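Long-range contact in hypothetical protein AGR_L_1239 (Agrobacterium tumefaciens str. C58, PDB 1VQS), which is of unknown function but belongs to the NIPSNAP family and adopts the ferredoxin-like fold of dimeric alpha-beta barrel proteins: residues Val33-Leu46 against Arg81-Ile95. Sequence-based numbering, arbitrary orientation. Where two conformers were deposited one is given.
Sequences VVEDEGIEIQKSHL and RLMADPRWLSFLPKI
Residues 33-46 of helix 27-46 run antiparallel to 81-95, with Val33 beside Lys94 at one end; at the other the CA atoms of His45 and Leu82 come to 5.4 Å, and those of Gly38 and Phe91 to 6.3 Å midway. There the Phe91 ring lies flat on the glycine: Gly38 CA sits 3.6 Å from the ring centroid, only 10° off the normal, a CH-pi contact made possible by the missing side chain. Gly38 closes a wider pi-type turn (34-38), in which Val34 O accepts from both Gly38 N and Ile39 N. Val33 CG2 and Val34 CG2 touch the CE1-CZ end of the ring; Val33 CG1 and Val34 CG2 also meet Ile95 CG2. One turn before Phe91, Trp88 turns the CZ3 edge of its six-membered ring to Gly38 O, while Ile41 CG2 and the extended Gln42 chain approach it obliquely. In this ferredoxin-like fold helix 27-46 packs against the end of helix 72-84 and the irregular helical run after it, on one side of the antiparallel sheet, and Gln42 and Leu46 reach on to Trp67 of strand 62-69.

Polar bonds close both ends. His45 NE2 donates to Asp85 OD2 at 2.8 Å, nearly straight (166°) and in the ring plane, while Leu82 CA makes a CH-pi contact over one ring face, toward the rim, beside Arg81 O. Asp85 OD1 takes Arg87 N in an N-cap bond while OD2 serves the histidine. Waters link His45 ND1 and O to the Arg81 guanidinium. At the far end Lys94 NZ forms a salt bridge with Glu37 OE1 (2.9 Å), on its syn side but 24° out of the carboxylate plane, and a water joins NZ to OE2.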
ATOM      1  N   VAL B  33     -13.362 -26.998  -2.618  1.00 19.61           N
ATOM      2  CA  VAL B  33     -13.317 -27.609  -1.294  1.00 21.15           C
ATOM      3  C   VAL B  33     -14.209 -26.851  -0.297  1.00 21.99           C
ATOM      4  O   VAL B  33     -14.832 -27.455   0.569  1.00 21.29           O
ATOM      5  CB  VAL B  33     -11.859 -27.783  -0.802  1.00 23.00           C
ATOM      6  CG1 VAL B  33     -11.280 -26.475  -0.326  1.00 21.39           C
ATOM      7  CG2 VAL B  33     -11.780 -28.835   0.303  1.00 22.92           C
ATOM      8  N   VAL B  34     -14.320 -25.541  -0.428  1.00 19.74           N
ATOM      9  CA  VAL B  34     -15.284 -24.802   0.399  1.00 19.37           C
ATOM     10  C   VAL B  34     -16.715 -25.276   0.128  1.00 19.33           C
ATOM     11  O   VAL B  34     -17.466 -25.611   1.063  1.00 19.38           O
ATOM     12  CB  VAL B  34     -15.162 -23.263   0.233  1.00 20.43           C
ATOM     13  CG1 VAL B  34     -16.298 -22.556   0.984  1.00 20.50           C
ATOM     14  CG2 VAL B  34     -13.812 -22.767   0.775  1.00 19.15           C
ATOM     15  N   GLU B  35     -17.095 -25.363  -1.146  1.00 19.11           N
ATOM     16  CA  GLU B  35     -18.420 -25.877  -1.462  1.00 20.23           C
ATOM     17  C   GLU B  35     -18.656 -27.262  -0.866  1.00 20.18           C
ATOM     18  O   GLU B  35     -19.684 -27.505  -0.228  1.00 22.83           O
ATOM     19  CB  GLU B  35     -18.663 -25.949  -2.971  1.00 20.17           C
ATOM     20  CG  GLU B  35     -20.028 -26.537  -3.288  1.00 21.54           C
ATOM     21  CD  GLU B  35     -20.488 -26.313  -4.685  1.00 25.13           C
ATOM     22  OE1 GLU B  35     -19.741 -25.768  -5.486  1.00 24.43           O
ATOM     23  OE2 GLU B  35     -21.654 -26.690  -4.966  1.00 28.84           O
ATOM     24  N   ASP B  36     -17.727 -28.181  -1.108  1.00 20.91           N
ATOM     25  CA  ASP B  36     -17.980 -29.583  -0.849  1.00 22.28           C
ATOM     26  C   ASP B  36     -17.830 -29.925   0.622  1.00 23.51           C
ATOM     27  O   ASP B  36     -18.520 -30.830   1.131  1.00 24.69           O
ATOM     28  CB  ASP B  36     -17.026 -30.437  -1.670  1.00 23.87           C
ATOM     29  CG  ASP B  36     -17.354 -30.447  -3.144  1.00 26.92           C
ATOM     30  OD1 ASP B  36     -18.427 -29.939  -3.553  1.00 29.92           O
ATOM     31  OD2 ASP B  36     -16.524 -30.993  -3.902  1.00 32.30           O
ATOM     32  N   GLU B  37     -16.957 -29.218   1.331  1.00 21.77           N
ATOM     33  CA  GLU B  37     -16.531 -29.651   2.666  1.00 22.91           C
ATOM     34  C   GLU B  37     -16.591 -28.596   3.756  1.00 24.13           C
ATOM     35  O   GLU B  37     -16.524 -28.961   4.919  1.00 27.34           O
ATOM     36  CB  GLU B  37     -15.102 -30.238   2.591  1.00 23.85           C
ATOM     37  CG  GLU B  37     -14.955 -31.357   1.541  1.00 28.17           C
ATOM     38  CD  GLU B  37     -13.575 -32.032   1.512  1.00 31.40           C
ATOM     39  OE1 GLU B  37     -13.093 -32.441   2.583  1.00 36.71           O
ATOM     40  OE2 GLU B  37     -12.980 -32.173   0.410  1.00 33.48           O
ATOM     41  N   GLY B  38     -16.710 -27.304   3.409  1.00 21.44           N
ATOM     42  CA  GLY B  38     -16.607 -26.246   4.413  1.00 22.15           C
ATOM     43  C   GLY B  38     -17.794 -25.328   4.666  1.00 21.58           C
ATOM     44  O   GLY B  38     -18.064 -24.942   5.800  1.00 21.13           O
ATOM     45  N   ILE B  39     -18.499 -24.920   3.616  1.00 22.67           N
ATOM     46  CA  ILE B  39     -19.445 -23.816   3.787  1.00 21.71           C
ATOM     47  C   ILE B  39     -20.644 -24.175   4.662  1.00 21.62           C
ATOM     48  O   ILE B  39     -21.114 -23.349   5.429  1.00 20.67           O
ATOM     49  CB  ILE B  39     -19.872 -23.237   2.409  1.00 21.28           C
ATOM     50  CG1 ILE B  39     -20.540 -21.872   2.584  1.00 22.22           C
ATOM     51  CG2 ILE B  39     -20.765 -24.186   1.681  1.00 23.85           C
ATOM     52  CD1 ILE B  39     -19.644 -20.806   3.120  1.00 24.82           C
ATOM     53  N   GLU B  40     -21.144 -25.398   4.596  1.00 20.60           N
ATOM     54  CA  GLU B  40     -22.264 -25.748   5.483  1.00 21.41           C
ATOM     55  C   GLU B  40     -21.889 -25.728   6.968  1.00 19.75           C
ATOM     56  O   GLU B  40     -22.655 -25.226   7.818  1.00 20.17           O
ATOM     57  CB  GLU B  40     -22.913 -27.077   5.067  1.00 23.99           C
ATOM     58  CG  GLU B  40     -23.722 -26.930   3.783  1.00 26.20           C
ATOM     59  CD  GLU B  40     -24.826 -25.842   3.878  1.00 30.55           C
ATOM     60  OE1 GLU B  40     -25.705 -25.924   4.791  1.00 38.29           O
ATOM     61  OE2 GLU B  40     -24.805 -24.906   3.048  1.00 36.35           O
ATOM     62  N   ILE B  41     -20.708 -26.247   7.283  1.00 20.43           N
ATOM     63  CA  ILE B  41     -20.213 -26.142   8.650  1.00 20.20           C
ATOM     64  C   ILE B  41     -20.037 -24.682   9.060  1.00 19.50           C
ATOM     65  O   ILE B  41     -20.467 -24.276  10.135  1.00 19.28           O
ATOM     66  CB  ILE B  41     -18.898 -26.944   8.818  1.00 21.82           C
ATOM     67  CG1 ILE B  41     -19.161 -28.459   8.684  1.00 23.66           C
ATOM     68  CG2 ILE B  41     -18.231 -26.621  10.142  1.00 22.32           C
ATOM     69  CD1 ILE B  41     -17.921 -29.291   8.342  1.00 24.75           C
ATOM     70  N   GLN B  42     -19.439 -23.870   8.186  1.00 19.51           N
ATOM     71  CA  GLN B  42     -19.176 -22.472   8.515  1.00 19.88           C
ATOM     72  C   GLN B  42     -20.502 -21.735   8.769  1.00 19.92           C
ATOM     73  O   GLN B  42     -20.658 -21.058   9.774  1.00 18.65           O
ATOM     74  CB  GLN B  42     -18.409 -21.791   7.389  1.00 20.35           C
ATOM     75  CG  GLN B  42     -17.874 -20.453   7.772  1.00 20.32           C
ATOM     76  CD  GLN B  42     -17.023 -19.866   6.682  1.00 20.32           C
ATOM     77  OE1 GLN B  42     -17.261 -20.141   5.505  1.00 23.75           O
ATOM     78  NE2 GLN B  42     -16.059 -18.997   7.061  1.00 22.54           N
ATOM     79  N   LYS B  43     -21.478 -21.907   7.882  1.00 19.68           N
ATOM     80  CA  LYS B  43     -22.803 -21.288   8.040  1.00 20.42           C
ATOM     81  C   LYS B  43     -23.484 -21.739   9.324  1.00 18.83           C
ATOM     82  O   LYS B  43     -24.205 -20.962   9.988  1.00 19.49           O
ATOM     83  CB  LYS B  43     -23.724 -21.587   6.854  1.00 20.31           C
ATOM     84  CG  LYS B  43     -23.308 -20.893   5.575  1.00 23.78           C
ATOM     85  CD  LYS B  43     -23.888 -21.544   4.322  1.00 29.93           C
ATOM     86  CE  LYS B  43     -25.356 -21.441   4.193  1.00 35.82           C
ATOM     87  NZ  LYS B  43     -25.742 -22.304   3.020  1.00 29.92           N
ATOM     88  N   SER B  44     -23.286 -23.007   9.689  1.00 19.47           N
ATOM     89  CA  SER B  44     -23.962 -23.533  10.866  1.00 19.83           C
ATOM     90  C   SER B  44     -23.540 -22.889  12.157  1.00 19.10           C
ATOM     91  O   SER B  44     -24.246 -23.016  13.158  1.00 21.17           O
ATOM     92  CB  SER B  44     -23.785 -25.032  10.994  1.00 19.64           C
ATOM     93  OG  SER B  44     -22.493 -25.356  11.450  1.00 20.24           O
ATOM     94  N   HIS B  45     -22.392 -22.212  12.153  1.00 17.87           N
ATOM     95  CA  HIS B  45     -21.966 -21.419  13.325  1.00 17.37           C
ATOM     96  C   HIS B  45     -22.202 -19.939  13.126  1.00 18.60           C
ATOM     97  O   HIS B  45     -22.719 -19.272  14.007  1.00 19.50           O
ATOM     98  CB  HIS B  45     -20.491 -21.674  13.648  1.00 17.93           C
ATOM     99  CG  HIS B  45     -20.213 -23.083  14.072  1.00 17.06           C
ATOM    100  ND1 HIS B  45     -20.597 -23.587  15.295  1.00 18.66           N
ATOM    101  CD2 HIS B  45     -19.597 -24.101  13.414  1.00 17.39           C
ATOM    102  CE1 HIS B  45     -20.239 -24.859  15.367  1.00 19.40           C
ATOM    103  NE2 HIS B  45     -19.620 -25.193  14.244  1.00 18.46           N
ATOM    104  N   LEU B  46     -21.771 -19.414  11.984  1.00 18.23           N
ATOM    105  CA  LEU B  46     -21.785 -17.978  11.781  1.00 18.11           C
ATOM    106  C   LEU B  46     -23.143 -17.423  11.473  1.00 19.73           C
ATOM    107  O   LEU B  46     -23.384 -16.258  11.758  1.00 20.67           O
ATOM    108  CB  LEU B  46     -20.793 -17.585  10.711  1.00 19.82           C
ATOM    109  CG  LEU B  46     -19.345 -17.987  11.003  1.00 18.69           C
ATOM    110  CD1 LEU B  46     -18.454 -17.408   9.881  1.00 21.78           C
ATOM    111  CD2 LEU B  46     -18.872 -17.533  12.357  1.00 20.54           C
ATOM    112  N   ARG B  81     -17.506 -20.471  18.750  1.00 20.69           N
ATOM    113  CA  ARG B  81     -18.040 -21.813  18.536  1.00 19.54           C
ATOM    114  C   ARG B  81     -17.506 -22.436  17.237  1.00 18.04           C
ATOM    115  O   ARG B  81     -17.175 -23.635  17.181  1.00 20.15           O
ATOM    116  CB  ARG B  81     -19.570 -21.798  18.543  1.00 18.87           C
ATOM    117  CG  ARG B  81     -20.112 -21.534  19.929  1.00 18.27           C
ATOM    118  CD  ARG B  81     -21.584 -21.837  20.076  1.00 22.90           C
ATOM    119  NE  ARG B  81     -22.404 -21.008  19.198  1.00 22.35           N
ATOM    120  CZ  ARG B  81     -23.024 -19.876  19.540  1.00 21.20           C
ATOM    121  NH1 ARG B  81     -22.925 -19.383  20.761  1.00 23.12           N
ATOM    122  NH2 ARG B  81     -23.743 -19.236  18.630  1.00 21.95           N
ATOM    123  N   LEU B  82     -17.391 -21.624  16.189  1.00 18.40           N
ATOM    124  CA  LEU B  82     -16.809 -22.070  14.922  1.00 18.89           C
ATOM    125  C   LEU B  82     -15.390 -22.602  15.159  1.00 19.25           C
ATOM    126  O   LEU B  82     -15.058 -23.708  14.753  1.00 20.23           O
ATOM    127  CB  LEU B  82     -16.761 -20.926  13.906  1.00 19.86           C
ATOM    128  CG  LEU B  82     -16.053 -21.205  12.560  1.00 20.49           C
ATOM    129  CD1 LEU B  82     -16.822 -22.225  11.760  1.00 21.77           C
ATOM    130  CD2 LEU B  82     -15.871 -19.914  11.758  1.00 21.16           C
HETATM  131  N   MSE B  83     -14.575 -21.809  15.853  1.00 20.98           N
HETATM  132  CA  MSE B  83     -13.157 -22.144  16.054  1.00 21.06           C
HETATM  133  C   MSE B  83     -12.914 -23.308  17.016  1.00 23.65           C
HETATM  134  O   MSE B  83     -11.859 -23.936  16.989  1.00 24.63           O
HETATM  135  CB  MSE B  83     -12.387 -20.879  16.469  1.00 23.61           C
HETATM  136  CG  MSE B  83     -12.468 -19.767  15.435  1.00 26.18           C
HETATM  137 SE   MSE B  83     -11.854 -20.285  13.636  1.00 41.96          SE
HETATM  138  CE  MSE B  83     -10.305 -21.209  14.145  1.00 28.02           C
ATOM    139  N   ALA B  84     -13.882 -23.612  17.848  1.00 20.68           N
ATOM    140  CA  ALA B  84     -13.812 -24.730  18.782  1.00 22.16           C
ATOM    141  C   ALA B  84     -14.308 -26.038  18.152  1.00 22.13           C
ATOM    142  O   ALA B  84     -14.125 -27.107  18.728  1.00 24.25           O
ATOM    143  CB  ALA B  84     -14.630 -24.428  20.025  1.00 24.20           C
ATOM    144  N   ASP B  85     -15.007 -25.948  17.016  1.00 19.88           N
ATOM    145  CA  ASP B  85     -15.597 -27.155  16.395  1.00 19.03           C
ATOM    146  C   ASP B  85     -14.532 -27.980  15.662  1.00 18.22           C
ATOM    147  O   ASP B  85     -13.972 -27.502  14.687  1.00 19.16           O
ATOM    148  CB  ASP B  85     -16.675 -26.749  15.405  1.00 16.94           C
ATOM    149  CG  ASP B  85     -17.410 -27.910  14.795  1.00 19.15           C
ATOM    150  OD1 ASP B  85     -17.087 -29.070  15.056  1.00 19.74           O
ATOM    151  OD2 ASP B  85     -18.375 -27.639  14.042  1.00 19.76           O
ATOM    152  N   PRO B  86     -14.269 -29.214  16.135  1.00 19.28           N
ATOM    153  CA  PRO B  86     -13.272 -30.014  15.423  1.00 19.23           C
ATOM    154  C   PRO B  86     -13.631 -30.303  13.960  1.00 18.49           C
ATOM    155  O   PRO B  86     -12.752 -30.591  13.157  1.00 19.32           O
ATOM    156  CB  PRO B  86     -13.190 -31.309  16.230  1.00 20.96           C
ATOM    157  CG  PRO B  86     -14.431 -31.387  17.000  1.00 25.61           C
ATOM    158  CD  PRO B  86     -14.833 -29.953  17.283  1.00 19.36           C
ATOM    159  N   ARG B  87     -14.916 -30.223  13.610  1.00 19.00           N
ATOM    160  CA  ARG B  87     -15.313 -30.394  12.208  1.00 18.93           C
ATOM    161  C   ARG B  87     -14.808 -29.231  11.354  1.00 19.97           C
ATOM    162  O   ARG B  87     -14.530 -29.392  10.167  1.00 22.94           O
ATOM    163  CB  ARG B  87     -16.826 -30.535  12.101  1.00 20.95           C
ATOM    164  CG  ARG B  87     -17.338 -31.779  12.778  1.00 18.87           C
ATOM    165  CD  ARG B  87     -18.870 -31.926  12.635  1.00 22.73           C
ATOM    166  NE  ARG B  87     -19.231 -32.347  11.285  1.00 27.63           N
ATOM    167  CZ  ARG B  87     -20.278 -31.902  10.595  1.00 29.58           C
ATOM    168  NH1 ARG B  87     -21.067 -30.970  11.084  1.00 23.13           N
ATOM    169  NH2 ARG B  87     -20.512 -32.381   9.381  1.00 30.96           N
ATOM    170  N   TRP B  88     -14.723 -28.053  11.940  1.00 18.37           N
ATOM    171  CA  TRP B  88     -14.167 -26.902  11.241  1.00 18.49           C
ATOM    172  C   TRP B  88     -12.644 -26.911  11.282  1.00 20.09           C
ATOM    173  O   TRP B  88     -12.010 -26.616  10.282  1.00 20.24           O
ATOM    174  CB  TRP B  88     -14.678 -25.594  11.835  1.00 20.34           C
ATOM    175  CG  TRP B  88     -14.193 -24.345  11.132  1.00 18.27           C
ATOM    176  CD1 TRP B  88     -13.365 -23.388  11.646  1.00 20.76           C
ATOM    177  CD2 TRP B  88     -14.490 -23.948   9.792  1.00 20.34           C
ATOM    178  NE1 TRP B  88     -13.170 -22.401  10.715  1.00 21.78           N
ATOM    179  CE2 TRP B  88     -13.829 -22.738   9.563  1.00 20.14           C
ATOM    180  CE3 TRP B  88     -15.243 -24.518   8.759  1.00 20.01           C
ATOM    181  CZ2 TRP B  88     -13.928 -22.052   8.347  1.00 20.14           C
ATOM    182  CZ3 TRP B  88     -15.342 -23.843   7.565  1.00 21.38           C
ATOM    183  CH2 TRP B  88     -14.675 -22.630   7.369  1.00 21.57           C
ATOM    184  N   LEU B  89     -12.045 -27.267  12.425  1.00 19.05           N
ATOM    185  CA  LEU B  89     -10.586 -27.322  12.536  1.00 19.39           C
ATOM    186  C   LEU B  89     -10.005 -28.375  11.609  1.00 21.71           C
ATOM    187  O   LEU B  89      -8.864 -28.229  11.144  1.00 23.00           O
ATOM    188  CB  LEU B  89     -10.180 -27.577  13.971  1.00 19.37           C
ATOM    189  CG  LEU B  89     -10.596 -26.494  14.969  1.00 22.62           C
ATOM    190  CD1 LEU B  89     -10.350 -26.958  16.384  1.00 22.59           C
ATOM    191  CD2 LEU B  89      -9.806 -25.225  14.731  1.00 27.93           C
ATOM    192  N   SER B  90     -10.765 -29.423  11.321  1.00 20.34           N
ATOM    193  CA  SER B  90     -10.300 -30.457  10.367  1.00 20.32           C
ATOM    194  C   SER B  90     -10.497 -30.010   8.919  1.00 21.04           C
ATOM    195  O   SER B  90      -9.880 -30.577   8.008  1.00 20.64           O
ATOM    196  CB  SER B  90     -10.923 -31.816  10.617  0.50 22.61           C
ATOM    197  OG  SER B  90     -12.320 -31.770  10.569  0.50 19.08           O
ATOM    198  N   PHE B  91     -11.389 -29.043   8.707  1.00 19.80           N
ATOM    199  CA  PHE B  91     -11.549 -28.469   7.373  1.00 20.27           C
ATOM    200  C   PHE B  91     -10.488 -27.429   7.043  1.00 21.09           C
ATOM    201  O   PHE B  91      -9.956 -27.404   5.913  1.00 21.17           O
ATOM    202  CB  PHE B  91     -12.948 -27.804   7.209  1.00 19.97           C
ATOM    203  CG  PHE B  91     -13.046 -26.974   5.959  1.00 20.83           C
ATOM    204  CD1 PHE B  91     -13.163 -27.603   4.723  1.00 21.21           C
ATOM    205  CD2 PHE B  91     -12.930 -25.594   5.999  1.00 20.48           C
ATOM    206  CE1 PHE B  91     -13.172 -26.845   3.543  1.00 21.19           C
ATOM    207  CE2 PHE B  91     -12.958 -24.848   4.821  1.00 22.15           C
ATOM    208  CZ  PHE B  91     -13.064 -25.493   3.602  1.00 22.27           C
ATOM    209  N   LEU B  92     -10.169 -26.567   8.005  1.00 20.52           N
ATOM    210  CA  LEU B  92      -9.235 -25.463   7.775  1.00 20.49           C
ATOM    211  C   LEU B  92      -7.918 -25.808   7.035  1.00 22.20           C
ATOM    212  O   LEU B  92      -7.473 -24.994   6.220  1.00 21.57           O
ATOM    213  CB  LEU B  92      -8.934 -24.695   9.064  1.00 23.33           C
ATOM    214  CG  LEU B  92     -10.027 -23.756   9.597  1.00 23.85           C
ATOM    215  CD1 LEU B  92      -9.588 -23.198  10.949  1.00 22.81           C
ATOM    216  CD2 LEU B  92     -10.313 -22.639   8.607  1.00 24.54           C
ATOM    217  N   PRO B  93      -7.285 -26.961   7.321  1.00 20.32           N
ATOM    218  CA  PRO B  93      -6.039 -27.258   6.595  1.00 20.03           C
ATOM    219  C   PRO B  93      -6.205 -27.260   5.086  1.00 20.10           C
ATOM    220  O   PRO B  93      -5.215 -27.084   4.354  1.00 20.37           O
ATOM    221  CB  PRO B  93      -5.659 -28.663   7.093  1.00 21.65           C
ATOM    222  CG  PRO B  93      -6.270 -28.725   8.469  1.00 21.98           C
ATOM    223  CD  PRO B  93      -7.578 -27.989   8.343  1.00 21.98           C
ATOM    224  N   LYS B  94      -7.428 -27.464   4.610  1.00 20.22           N
ATOM    225  CA  LYS B  94      -7.687 -27.558   3.173  1.00 19.07           C
ATOM    226  C   LYS B  94      -7.727 -26.184   2.487  1.00 19.73           C
ATOM    227  O   LYS B  94      -7.670 -26.112   1.245  1.00 19.53           O
ATOM    228  CB  LYS B  94      -9.002 -28.295   2.909  1.00 19.81           C
ATOM    229  CG  LYS B  94      -9.089 -29.656   3.581  1.00 24.21           C
ATOM    230  CD  LYS B  94     -10.482 -30.207   3.500  1.00 25.22           C
ATOM    231  CE  LYS B  94     -10.605 -31.455   4.335  1.00 30.70           C
ATOM    232  NZ  LYS B  94     -10.364 -32.638   3.499  1.00 29.30           N
ATOM    233  N   ILE B  95      -7.858 -25.110   3.276  1.00 19.25           N
ATOM    234  CA  ILE B  95      -7.772 -23.781   2.706  1.00 19.10           C
ATOM    235  C   ILE B  95      -6.706 -22.879   3.311  1.00 19.82           C
ATOM    236  O   ILE B  95      -6.371 -21.857   2.739  1.00 20.34           O
ATOM    237  CB  ILE B  95      -9.124 -23.025   2.748  1.00 20.17           C
ATOM    238  CG1 ILE B  95      -9.642 -22.813   4.184  1.00 20.31           C
ATOM    239  CG2 ILE B  95     -10.133 -23.759   1.912  1.00 21.00           C
ATOM    240  CD1 ILE B  95     -10.790 -21.841   4.277  1.00 20.50           C
TER
HETATM  241  O   HOH W   1     -10.342 -32.919   0.653  1.00 36.45           O
HETATM  242  O   HOH W   2     -22.693 -22.808  16.956  1.00 13.10           O
HETATM  243  O   HOH W   3     -24.009 -20.562  16.101  1.00 16.62           O